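Local coordinates for protein putative decarboxylase involved in desferrioxamine biosynthesis (Erwinia amylovora, PDB 5O5C) that probably decarboxylates lysine, using pyridoxal 5'-phosphate as cofactor, in the pathway that makes the siderophore desferrioxamine E, at residues G164-G169 / V336-F341; V297-G302 / D322-D327. One frame throughout, in Å; residues are numbered along the deposited sequence.

The large seven-stranded mixed sheet of a fold type I pyridoxal-phosphate enzyme illustrates how a cofactor site is assembled from strand ends. Contact 1 pairs the outermost strand, 163-167, with 339-343, which runs antiparallel to the strands on both its sides; contact 2 joins the next two strands inward, 323-327 and 294-299. Their centres lie about 11 Å apart, and strands 339-343 and 323-327 are themselves adjacent, Val326 N lying 3.0 Å from Ala340 O in a probable hydrogen bond. Along the chain both segments of contact 2 fall between those of contact 1. Gly169 from contact 1 and Asp298, Ala300 and Asp327 from contact 2 thus converge on the same pyridoxal phosphate.

Contact 1: residues G164-G169 / V336-F341; sequences GIFTSG and VSCGAF. With PLP (pyridoxal-5'-phosphate), chain H.
The antiparallel edge of the large sheet of a fold type I pyridoxal-phosphate enzyme is built here, where outer strand 164-167 meets strand 339-341, their short axes 143° apart. Ile165 and Phe341 form a hydrogen-bonded pair: Ile165 N donates to Phe341 O at 3.0 Å, and Phe341 N returns a straighter bond to Ile165 O at 2.9 Å. One residue on, Phe166 and Ala340 make a non-hydrogen-bonded pair with alpha carbons only 4.1 Å apart. Their side chains share a face of the sheet, and the Ala340 methyl sits over the centre of the Phe166 ring, CB lying 4.2 Å from the centroid and 10° off the normal, a CH-pi contact. With CG anti to the carbonyl carbon (chi1 -86°), the ring lies back over strand 339-341 and offers its CE2 edge to Cys338 SG, a sulfur-aromatic approach near the ring plane. Helix 140-156 packs on the same ring through Val148 and Ile149, which helps to bury it. On the face of Ile165 and Phe341, the Phe341 ring turns from the partner strand and rests on helix 170-189 at Ser173 and Ala177.

Toward the cofactor the strands diverge. Thr167 N still donates to Gly339 O at 3.0 Å, but a water bridges Thr167 O and Gly339 N, accepting from the latter. Gly169 then occupies the N-cap position of the helix whose first residues, Gly170 and Thr171, bind the phosphate through their backbone nitrogens. Thr167 OG1 hydrogen-bonds to Ser173 in that helix, and Ser337, which follows a cis peptide bond, brings its CB to 3.4 Å from Ser168 O.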
# COMPACT_ATOMS: atom_id res chain seq x y z
N GLY B 164 12.52 -6.68 9.61
CA GLY B 164 11.66 -5.66 8.98
C GLY B 164 10.60 -6.19 8.06
O GLY B 164 10.42 -7.39 7.94
N ILE B 165 9.91 -5.29 7.38
CA ILE B 165 8.79 -5.66 6.57
C ILE B 165 8.62 -4.64 5.43
O ILE B 165 8.98 -3.49 5.57
CB ILE B 165 7.55 -5.78 7.47
CG1 ILE B 165 6.31 -6.09 6.67
CG2 ILE B 165 7.33 -4.52 8.27
CD1 ILE B 165 6.21 -7.52 6.27
N PHE B 166 8.10 -5.08 4.30
CA PHE B 166 7.77 -4.17 3.25
C PHE B 166 6.35 -3.62 3.53
O PHE B 166 5.41 -4.36 3.85
CB PHE B 166 7.89 -4.83 1.91
CG PHE B 166 9.27 -4.80 1.31
CD1 PHE B 166 10.21 -5.77 1.64
CD2 PHE B 166 9.60 -3.86 0.32
CE1 PHE B 166 11.49 -5.74 1.08
CE2 PHE B 166 10.88 -3.84 -0.25
CZ PHE B 166 11.81 -4.78 0.12
N THR B 167 6.22 -2.31 3.34
CA THR B 167 4.97 -1.58 3.47
C THR B 167 4.66 -0.81 2.22
O THR B 167 5.45 -0.83 1.31
CB THR B 167 5.14 -0.50 4.51
OG1 THR B 167 6.13 0.39 4.02
CG2 THR B 167 5.59 -1.10 5.81
N SER B 168 3.57 -0.02 2.23
CA SER B 168 3.17 0.72 1.05
C SER B 168 4.12 1.81 0.75
O SER B 168 4.18 2.29 -0.38
CB SER B 168 1.78 1.31 1.18
OG SER B 168 1.51 2.06 2.31
N GLY B 169 4.82 2.25 1.78
CA GLY B 169 5.77 3.30 1.66
C GLY B 169 5.98 3.95 3.00
O GLY B 169 5.53 3.48 4.09
N VAL B 336 6.92 2.58 -7.65
CA VAL B 336 6.00 2.64 -6.51
C VAL B 336 5.09 1.42 -6.59
O VAL B 336 4.57 1.15 -7.70
CB VAL B 336 5.14 3.89 -6.57
CG1 VAL B 336 4.25 3.98 -5.32
CG2 VAL B 336 5.99 5.13 -6.72
N SER B 337 4.87 0.63 -5.53
CA SER B 337 5.36 0.77 -4.16
C SER B 337 6.61 -0.08 -3.93
O SER B 337 6.77 -1.20 -4.50
CB SER B 337 4.29 0.30 -3.18
OG SER B 337 3.69 -0.88 -3.69
N CYS B 338 7.55 0.50 -3.22
CA CYS B 338 8.74 -0.20 -2.79
C CYS B 338 9.34 0.54 -1.62
O CYS B 338 10.04 1.52 -1.74
CB CYS B 338 9.70 -0.32 -3.94
SG CYS B 338 10.81 -1.73 -3.75
N GLY B 339 9.03 0.06 -0.44
CA GLY B 339 9.50 0.66 0.75
C GLY B 339 9.30 -0.29 1.88
O GLY B 339 8.52 -1.24 1.77
N ALA B 340 10.05 -0.05 2.92
CA ALA B 340 10.15 -0.96 4.03
C ALA B 340 10.48 -0.28 5.34
O ALA B 340 11.04 0.85 5.35
CB ALA B 340 11.20 -2.03 3.73
N PHE B 341 10.09 -0.98 6.41
CA PHE B 341 10.24 -0.55 7.81
C PHE B 341 11.11 -1.54 8.58
O PHE B 341 10.89 -2.74 8.50
CB PHE B 341 8.86 -0.50 8.44
CG PHE B 341 8.89 -0.19 9.88
CD1 PHE B 341 9.27 1.04 10.31
CD2 PHE B 341 8.61 -1.18 10.82
CE1 PHE B 341 9.37 1.34 11.64
CE2 PHE B 341 8.67 -0.88 12.17
CZ PHE B 341 9.08 0.38 12.58
N1 PLP H . 9.76 10.51 5.17
C2 PLP H . 10.52 11.32 4.40
C2A PLP H . 11.84 11.82 4.89
C3 PLP H . 10.02 11.68 3.06
O3 PLP H . 10.75 12.50 2.23
C4 PLP H . 8.71 11.11 2.68
C4A PLP H . 8.08 11.46 1.39
C5 PLP H . 7.98 10.25 3.61
C6 PLP H . 8.55 10.02 4.84
C5A PLP H . 6.64 9.68 3.22
O4P PLP H . 6.96 8.70 2.22
P PLP H . 5.92 7.91 1.27
O1P PLP H . 5.47 8.94 0.28
O2P PLP H . 6.77 6.87 0.59
O3P PLP H . 4.80 7.34 2.07
O HOH W 1 6.66 -1.82 -0.93

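Contact 2: residues V297-G302 / D322-D327. With PLP (pyridoxal-5'-phosphate), chain H.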
# COMPACT_ATOMS: atom_id res chain seq x y z
N VAL B 297 14.85 6.46 12.99
CA VAL B 297 15.50 7.18 11.89
C VAL B 297 14.60 7.16 10.67
O VAL B 297 14.28 6.08 10.17
CB VAL B 297 16.90 6.61 11.61
CG1 VAL B 297 17.48 7.13 10.31
CG2 VAL B 297 17.79 7.01 12.74
N ASP B 298 14.13 8.33 10.23
CA ASP B 298 13.38 8.44 8.97
C ASP B 298 14.38 8.63 7.84
O ASP B 298 14.92 9.70 7.65
CB ASP B 298 12.34 9.53 9.04
CG ASP B 298 11.47 9.62 7.80
OD1 ASP B 298 11.74 8.98 6.77
OD2 ASP B 298 10.52 10.38 7.84
N ALA B 299 14.61 7.56 7.09
CA ALA B 299 15.60 7.56 6.02
C ALA B 299 14.98 7.44 4.62
O ALA B 299 15.57 6.91 3.69
CB ALA B 299 16.60 6.46 6.28
N ALA B 300 13.77 7.95 4.46
CA ALA B 300 13.00 7.59 3.31
C ALA B 300 13.75 8.02 2.06
O ALA B 300 13.83 7.28 1.06
CB ALA B 300 11.61 8.22 3.39
N TYR B 301 14.35 9.20 2.15
CA TYR B 301 15.15 9.76 1.09
C TYR B 301 16.59 9.33 1.27
O TYR B 301 17.24 8.86 0.33
CB TYR B 301 14.97 11.28 1.14
CG TYR B 301 15.77 12.17 0.20
CD1 TYR B 301 16.35 11.70 -0.98
CD2 TYR B 301 15.89 13.52 0.50
CE1 TYR B 301 17.04 12.57 -1.82
CE2 TYR B 301 16.61 14.38 -0.29
CZ TYR B 301 17.18 13.92 -1.44
OH TYR B 301 17.86 14.84 -2.19
N GLY B 302 17.09 9.48 2.48
CA GLY B 302 18.52 9.24 2.76
C GLY B 302 19.08 7.86 2.53
O GLY B 302 20.30 7.71 2.32
N ASP B 322 16.34 2.56 16.99
CA ASP B 322 15.41 1.50 17.39
C ASP B 322 14.58 1.05 16.19
O ASP B 322 14.31 -0.19 16.05
CB ASP B 322 14.56 1.95 18.57
CG ASP B 322 15.39 2.17 19.79
OD1 ASP B 322 15.92 1.17 20.25
OD2 ASP B 322 15.58 3.33 20.21
N SER B 323 14.20 2.02 15.34
CA SER B 323 13.63 1.77 13.97
C SER B 323 14.14 2.64 12.86
O SER B 323 14.70 3.71 13.10
CB SER B 323 12.13 1.95 13.96
OG SER B 323 11.76 3.19 14.52
N VAL B 324 13.91 2.18 11.63
CA VAL B 324 14.38 2.85 10.43
C VAL B 324 13.34 2.70 9.32
O VAL B 324 12.84 1.55 9.06
CB VAL B 324 15.74 2.33 9.87
CG1 VAL B 324 16.21 3.22 8.72
CG2 VAL B 324 16.83 2.27 10.90
N THR B 325 13.01 3.81 8.69
CA THR B 325 12.19 3.77 7.50
C THR B 325 13.04 4.04 6.26
O THR B 325 13.85 4.97 6.23
CB THR B 325 11.04 4.79 7.50
OG1 THR B 325 11.60 6.11 7.43
CG2 THR B 325 10.27 4.69 8.62
N VAL B 326 12.75 3.30 5.21
CA VAL B 326 13.54 3.28 3.99
C VAL B 326 12.61 3.29 2.76
O VAL B 326 11.73 2.43 2.71
CB VAL B 326 14.34 1.95 3.96
CG1 VAL B 326 14.99 1.74 2.63
CG2 VAL B 326 15.38 1.94 5.06
N ASP B 327 12.84 4.19 1.77
CA ASP B 327 12.03 4.19 0.50
C ASP B 327 12.87 3.86 -0.71
O ASP B 327 13.64 4.69 -1.16
CB ASP B 327 11.30 5.50 0.18
CG ASP B 327 9.94 5.62 0.80
OD1 ASP B 327 9.46 4.75 1.51
OD2 ASP B 327 9.35 6.68 0.59
N1 PLP H . 9.76 10.51 5.17
C2 PLP H . 10.52 11.32 4.40
C2A PLP H . 11.84 11.82 4.89
C3 PLP H . 10.02 11.68 3.06
O3 PLP H . 10.75 12.50 2.23
C4 PLP H . 8.71 11.11 2.68
C4A PLP H . 8.08 11.46 1.39
C5 PLP H . 7.98 10.25 3.61
C6 PLP H . 8.55 10.02 4.84
C5A PLP H . 6.64 9.68 3.22
O4P PLP H . 6.96 8.70 2.22
P PLP H . 5.92 7.91 1.27
O1P PLP H . 5.47 8.94 0.28
O2P PLP H . 6.77 6.87 0.59
O3P PLP H . 4.80 7.34 2.07
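Strands 297-299 and 323-327 run parallel, their short axes 9° apart and 4.7 Å from each other at closest approach. The backbone bonds alternate between the strands: Val297 N gives its proton to Ser323 O at 2.8 Å, Thr325 N to Val297 O at 3.0 Å, and Ala299 N, in a more bent bond, to Thr325 O at 2.8 Å. Nearer the cofactor, Asp327 N makes a weak bond to Ala300 O.

On one face the Val324 CG1 methyl lies against Ala299 CB, with Val297 beside them. The other face serves the cofactor. Asp298, its CG anti to the backbone N (chi1 -175°), reaches out from the sheet face it shares with Thr325, so that OD2 comes to 2.8 Å from the pyridine N1 of pyridoxal phosphate. This is the hallmark aspartate of fold type I enzymes, which probably keeps the ring nitrogen protonated and strengthens its electron-withdrawing character. The carboxylate is held by further partners: OD1 accepts from Ala300 N in an Asx turn and lies 2.9 Å from Thr325 OG1, while Asn174 hydrogen-bonds to OD2. Ala300 CB, 3.4 Å from C2, lies against the pyridine ring. At the far end of the cofactor, Asp327 OD2 stands 2.6 Å from phosphate oxygen O2P.

Helix 170-189 covers the face of Thr325 through Ser173. Strand 339-343 flanks 323-327 with Phe341 and Phe342, and strand 262-269 borders Asp298 on the side away from Thr325.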